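Local atomic coordinates of protein SSD1 (PDB entry 7AM1), a protein that binds mRNA untranslated regions and represses translation as a non-enzymatic pseudonuclease of the RNase II family, and is implicated in the stress response and cell-cycle control. Residues K277-R289 / G299-T313. Numbering follows the deposited sequence.
Sequences KYSEKLFVASIKR and GILVSELGDIHDPDT
V284 and S303 sit at the heart of an antiparallel pairing between strands 281-289 and 299-307, where V284 N donates to S303 O at 2.8 Å. Opposite V284 the chain carries an extra residue, V302 beside S303, which makes a classic beta bulge: V284 O accepts from V302 N (2.7 Å) and S303 N (3.3 Å), which approach from the same face of its carbonyl plane. A second register shift falls between L282 and F283; L282 N bonds G306 O, and L282 O takes L305 N. Past the strand end, I308 N still donates to E280 O (2.9 Å).

Of the charged groups, K281 bends back at chi2 (-68°) to lie alongside D307, and NZ meets OD1 at 2.9 Å from above the carboxylate plane. With an alanine in place of K281, the D307 carboxylate would probably lose its salt-bridge mate. E280 OE1 instead pairs with K807.

Apolar contacts line both faces. On one, V284 CG2 presses on L305 CD1 (3.7 Å), and the side chains of L282 and I308 cross at about a right angle, with L282 CG 3.9 Å from I308 CG1; helix 311-321 packs here. On the other, the extended E304, its CG anti to the backbone N (-177°), runs beside F283, CG 3.5 Å from CE2, while L301 CD2 touches F283 CB.

This bulged hairpin supplies the last two strands of the antiparallel five-stranded sheet of CSD2, the OB-fold cold-shock domain of RNase II-family proteins.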
loop_
_atom_site.group_PDB
_atom_site.type_symbol
_atom_site.label_atom_id
_atom_site.label_comp_id
_atom_site.label_asym_id
_atom_site.label_seq_id
_atom_site.Cartn_x
_atom_site.Cartn_y
_atom_site.Cartn_z
ATOM N N LYS A 277 14.195 20.637 -24.517
ATOM C CA LYS A 277 15.386 20.000 -23.970
ATOM C C LYS A 277 15.163 19.468 -22.560
ATOM O O LYS A 277 15.877 18.553 -22.136
ATOM C CB LYS A 277 16.555 20.988 -23.972
ATOM N N TYR A 278 14.191 20.014 -21.828
ATOM C CA TYR A 278 13.914 19.607 -20.457
ATOM C C TYR A 278 12.789 18.586 -20.358
ATOM O O TYR A 278 12.414 18.199 -19.248
ATOM C CB TYR A 278 13.557 20.835 -19.609
ATOM C CG TYR A 278 14.705 21.796 -19.409
ATOM C CD1 TYR A 278 14.995 22.760 -20.362
ATOM C CD2 TYR A 278 15.496 21.742 -18.268
ATOM C CE1 TYR A 278 16.041 23.645 -20.189
ATOM C CE2 TYR A 278 16.546 22.623 -18.086
ATOM C CZ TYR A 278 16.813 23.572 -19.051
ATOM O OH TYR A 278 17.855 24.454 -18.880
ATOM N N SER A 279 12.245 18.140 -21.493
ATOM C CA SER A 279 11.083 17.262 -21.481
ATOM C C SER A 279 11.340 15.957 -20.739
ATOM O O SER A 279 10.383 15.329 -20.272
ATOM C CB SER A 279 10.644 16.965 -22.918
ATOM O OG SER A 279 11.641 16.244 -23.620
ATOM N N GLU A 280 12.599 15.527 -20.627
ATOM C CA GLU A 280 12.929 14.268 -19.970
ATOM C C GLU A 280 13.564 14.492 -18.600
ATOM O O GLU A 280 14.242 13.602 -18.077
ATOM C CB GLU A 280 13.862 13.442 -20.858
ATOM C CG GLU A 280 13.238 13.036 -22.196
ATOM C CD GLU A 280 12.529 11.694 -22.166
ATOM O OE1 GLU A 280 13.185 10.663 -21.911
ATOM O OE2 GLU A 280 11.304 11.676 -22.411
ATOM N N LYS A 281 13.362 15.671 -18.014
ATOM C CA LYS A 281 13.893 15.994 -16.700
ATOM C C LYS A 281 12.777 15.936 -15.664
ATOM O O LYS A 281 11.625 16.278 -15.954
ATOM C CB LYS A 281 14.532 17.385 -16.688
ATOM C CG LYS A 281 15.780 17.511 -17.557
ATOM C CD LYS A 281 16.952 16.709 -17.013
ATOM C CE LYS A 281 18.202 16.920 -17.860
ATOM N NZ LYS A 281 19.446 16.535 -17.140
ATOM N N LEU A 282 13.117 15.494 -14.461
ATOM C CA LEU A 282 12.173 15.451 -13.355
ATOM C C LEU A 282 12.406 16.654 -12.453
ATOM O O LEU A 282 13.548 16.943 -12.078
ATOM C CB LEU A 282 12.316 14.154 -12.561
ATOM C CG LEU A 282 11.547 12.950 -13.111
ATOM C CD1 LEU A 282 11.779 11.730 -12.232
ATOM C CD2 LEU A 282 10.055 13.240 -13.226
ATOM N N PHE A 283 11.330 17.361 -12.130
ATOM C CA PHE A 283 11.373 18.463 -11.184
ATOM C C PHE A 283 10.467 18.152 -10.001
ATOM O O PHE A 283 9.585 17.292 -10.071
ATOM C CB PHE A 283 10.934 19.774 -11.842
ATOM C CG PHE A 283 11.822 20.213 -12.975
ATOM C CD1 PHE A 283 11.585 19.762 -14.260
ATOM C CD2 PHE A 283 12.887 21.070 -12.759
ATOM C CE1 PHE A 283 12.390 20.159 -15.314
ATOM C CE2 PHE A 283 13.695 21.472 -13.811
ATOM C CZ PHE A 283 13.446 21.012 -15.087
ATOM N N VAL A 284 10.695 18.862 -8.903
ATOM C CA VAL A 284 9.799 18.847 -7.754
ATOM C C VAL A 284 9.153 20.222 -7.658
ATOM O O VAL A 284 9.839 21.245 -7.770
ATOM C CB VAL A 284 10.542 18.486 -6.458
ATOM C CG1 VAL A 284 9.581 18.484 -5.282
ATOM C CG2 VAL A 284 11.209 17.120 -6.591
ATOM N N ALA A 285 7.834 20.246 -7.468
ATOM C CA ALA A 285 7.076 21.486 -7.385
ATOM C C ALA A 285 6.195 21.477 -6.142
ATOM O O ALA A 285 5.946 20.433 -5.533
ATOM C CB ALA A 285 6.217 21.694 -8.640
ATOM N N SER A 286 5.726 22.667 -5.770
ATOM C CA SER A 286 4.756 22.830 -4.697
ATOM C C SER A 286 3.649 23.761 -5.166
ATOM O O SER A 286 3.858 24.605 -6.039
ATOM C CB SER A 286 5.401 23.402 -3.419
ATOM O OG SER A 286 6.286 22.464 -2.830
ATOM N N ILE A 287 2.463 23.589 -4.592
ATOM C CA ILE A 287 1.321 24.435 -4.919
ATOM C C ILE A 287 1.282 25.593 -3.931
ATOM O O ILE A 287 1.250 25.385 -2.712
ATOM C CB ILE A 287 0.013 23.626 -4.890
ATOM C CG1 ILE A 287 -0.022 22.642 -6.065
ATOM C CG2 ILE A 287 -1.189 24.556 -4.922
ATOM C CD1 ILE A 287 -1.186 21.682 -6.034
ATOM N N LYS A 288 1.261 26.816 -4.460
ATOM C CA LYS A 288 1.323 28.030 -3.656
ATOM C C LYS A 288 -0.034 28.700 -3.480
ATOM O O LYS A 288 -0.326 29.216 -2.399
ATOM C CB LYS A 288 2.311 29.021 -4.272
ATOM C CG LYS A 288 3.273 29.609 -3.254
ATOM C CD LYS A 288 4.027 30.813 -3.801
ATOM C CE LYS A 288 4.927 31.424 -2.733
ATOM N NZ LYS A 288 5.680 32.603 -3.235
ATOM N N ARG A 289 -0.858 28.756 -4.521
ATOM C CA ARG A 289 -2.132 29.452 -4.413
ATOM C C ARG A 289 -3.070 28.925 -5.487
ATOM O O ARG A 289 -2.636 28.417 -6.524
ATOM C CB ARG A 289 -1.977 30.972 -4.564
ATOM C CG ARG A 289 -1.465 31.401 -5.930
ATOM C CD ARG A 289 -1.071 32.875 -5.976
ATOM N NE ARG A 289 -0.813 33.291 -7.352
ATOM C CZ ARG A 289 -1.746 33.696 -8.209
ATOM N NH1 ARG A 289 -3.019 33.771 -7.840
ATOM N NH2 ARG A 289 -1.403 34.033 -9.443
ATOM N N GLY A 299 1.997 27.361 -8.582
ATOM C CA GLY A 299 2.993 26.721 -7.747
ATOM C C GLY A 299 4.391 27.240 -7.990
ATOM O O GLY A 299 4.579 28.193 -8.752
ATOM N N ILE A 300 5.381 26.628 -7.339
ATOM C CA ILE A 300 6.775 27.015 -7.487
ATOM C C ILE A 300 7.587 25.759 -7.777
ATOM O O ILE A 300 7.185 24.642 -7.446
ATOM C CB ILE A 300 7.314 27.715 -6.220
ATOM C CG1 ILE A 300 7.240 26.766 -5.021
ATOM C CG2 ILE A 300 6.505 28.969 -5.926
ATOM C CD1 ILE A 300 7.807 27.326 -3.718
ATOM N N LEU A 301 8.757 25.957 -8.379
ATOM C CA LEU A 301 9.712 24.870 -8.555
ATOM C C LEU A 301 10.591 24.781 -7.317
ATOM O O LEU A 301 11.141 25.790 -6.865
ATOM C CB LEU A 301 10.581 25.072 -9.793
ATOM C CG LEU A 301 9.904 24.905 -11.147
ATOM C CD1 LEU A 301 10.928 25.065 -12.260
ATOM C CD2 LEU A 301 9.235 23.547 -11.235
ATOM N N VAL A 302 10.718 23.574 -6.780
ATOM C CA VAL A 302 11.546 23.329 -5.612
ATOM C C VAL A 302 12.906 22.764 -5.995
ATOM O O VAL A 302 13.928 23.190 -5.455
ATOM C CB VAL A 302 10.811 22.384 -4.637
ATOM C CG1 VAL A 302 11.745 21.944 -3.522
ATOM C CG2 VAL A 302 9.565 23.058 -4.083
ATOM N N SER A 303 12.941 21.823 -6.937
ATOM C CA SER A 303 14.190 21.169 -7.284
ATOM C C SER A 303 14.128 20.636 -8.707
ATOM O O SER A 303 13.053 20.418 -9.272
ATOM C CB SER A 303 14.499 20.018 -6.313
ATOM O OG SER A 303 14.456 20.455 -4.966
ATOM N N GLU A 304 15.314 20.447 -9.281
ATOM C CA GLU A 304 15.509 19.662 -10.492
ATOM C C GLU A 304 16.212 18.373 -10.087
ATOM O O GLU A 304 17.334 18.412 -9.569
ATOM C CB GLU A 304 16.336 20.425 -11.524
ATOM C CG GLU A 304 16.517 19.684 -12.841
ATOM C CD GLU A 304 17.313 20.489 -13.849
ATOM O OE1 GLU A 304 17.537 21.693 -13.596
ATOM O OE2 GLU A 304 17.701 19.924 -14.897
ATOM N N LEU A 305 15.554 17.238 -10.309
ATOM C CA LEU A 305 16.070 15.970 -9.812
ATOM C C LEU A 305 17.085 15.339 -10.759
ATOM O O LEU A 305 18.068 14.746 -10.302
ATOM C CB LEU A 305 14.917 15.000 -9.561
ATOM C CG LEU A 305 13.924 15.399 -8.465
ATOM C CD1 LEU A 305 12.924 14.268 -8.242
ATOM C CD2 LEU A 305 14.629 15.770 -7.166
ATOM N N GLY A 306 16.857 15.434 -12.071
ATOM C CA GLY A 306 17.749 14.857 -13.050
ATOM C C GLY A 306 16.980 14.084 -14.098
ATOM O O GLY A 306 15.768 14.259 -14.264
ATOM N N ASP A 307 17.701 13.217 -14.806
ATOM C CA ASP A 307 17.112 12.474 -15.912
ATOM C C ASP A 307 16.022 11.531 -15.418
ATOM O O ASP A 307 16.169 10.850 -14.398
ATOM C CB ASP A 307 18.195 11.697 -16.663
ATOM C CG ASP A 307 19.148 12.608 -17.423
ATOM O OD1 ASP A 307 18.758 13.752 -17.744
ATOM O OD2 ASP A 307 20.287 12.180 -17.703
ATOM N N ILE A 308 14.923 11.489 -16.173
ATOM C CA ILE A 308 13.709 10.807 -15.738
ATOM C C ILE A 308 13.930 9.312 -15.550
ATOM O O ILE A 308 13.270 8.684 -14.711
ATOM C CB ILE A 308 12.582 11.094 -16.750
ATOM C CG1 ILE A 308 11.244 10.586 -16.227
ATOM C CG2 ILE A 308 12.897 10.446 -18.089
ATOM C CD1 ILE A 308 10.071 11.050 -17.054
ATOM N N HIS A 309 14.834 8.709 -16.323
ATOM C CA HIS A 309 15.054 7.271 -16.248
ATOM C C HIS A 309 16.386 6.905 -15.604
ATOM O O HIS A 309 16.787 5.737 -15.659
ATOM C CB HIS A 309 14.975 6.652 -17.646
ATOM C CG HIS A 309 13.648 6.831 -18.312
ATOM N ND1 HIS A 309 12.460 6.476 -17.711
ATOM C CD2 HIS A 309 13.320 7.329 -19.528
ATOM C CE1 HIS A 309 11.457 6.747 -18.527
ATOM N NE2 HIS A 309 11.952 7.268 -19.636
ATOM N N ASP A 310 17.071 7.856 -14.983
ATOM C CA ASP A 310 18.250 7.511 -14.198
ATOM C C ASP A 310 17.816 6.745 -12.952
ATOM O O ASP A 310 16.923 7.206 -12.231
ATOM C CB ASP A 310 19.032 8.757 -13.802
ATOM C CG ASP A 310 20.131 8.453 -12.800
ATOM O OD1 ASP A 310 21.199 7.964 -13.226
ATOM O OD2 ASP A 310 19.927 8.688 -11.589
ATOM N N PRO A 311 18.408 5.581 -12.667
ATOM C CA PRO A 311 17.908 4.785 -11.530
ATOM C C PRO A 311 17.916 5.539 -10.209
ATOM O O PRO A 311 16.926 5.493 -9.470
ATOM C CB PRO A 311 18.850 3.568 -11.511
ATOM C CG PRO A 311 20.049 3.978 -12.317
ATOM C CD PRO A 311 19.544 4.933 -13.347
ATOM N N ASP A 312 19.003 6.248 -9.894
ATOM C CA ASP A 312 19.048 6.998 -8.642
ATOM C C ASP A 312 17.990 8.093 -8.618
ATOM O O ASP A 312 17.327 8.307 -7.595
ATOM C CB ASP A 312 20.439 7.591 -8.431
ATOM C CG ASP A 312 21.451 6.558 -7.973
ATOM O OD1 ASP A 312 21.062 5.385 -7.774
ATOM O OD2 ASP A 312 22.636 6.918 -7.808
ATOM N N THR A 313 17.818 8.799 -9.738
ATOM C CA THR A 313 16.794 9.834 -9.807
ATOM C C THR A 313 15.404 9.239 -9.631
ATOM O O THR A 313 14.537 9.847 -8.993
ATOM C CB THR A 313 16.885 10.576 -11.144
ATOM O OG1 THR A 313 18.178 11.179 -11.275
ATOM C CG2 THR A 313 15.811 11.656 -11.237
#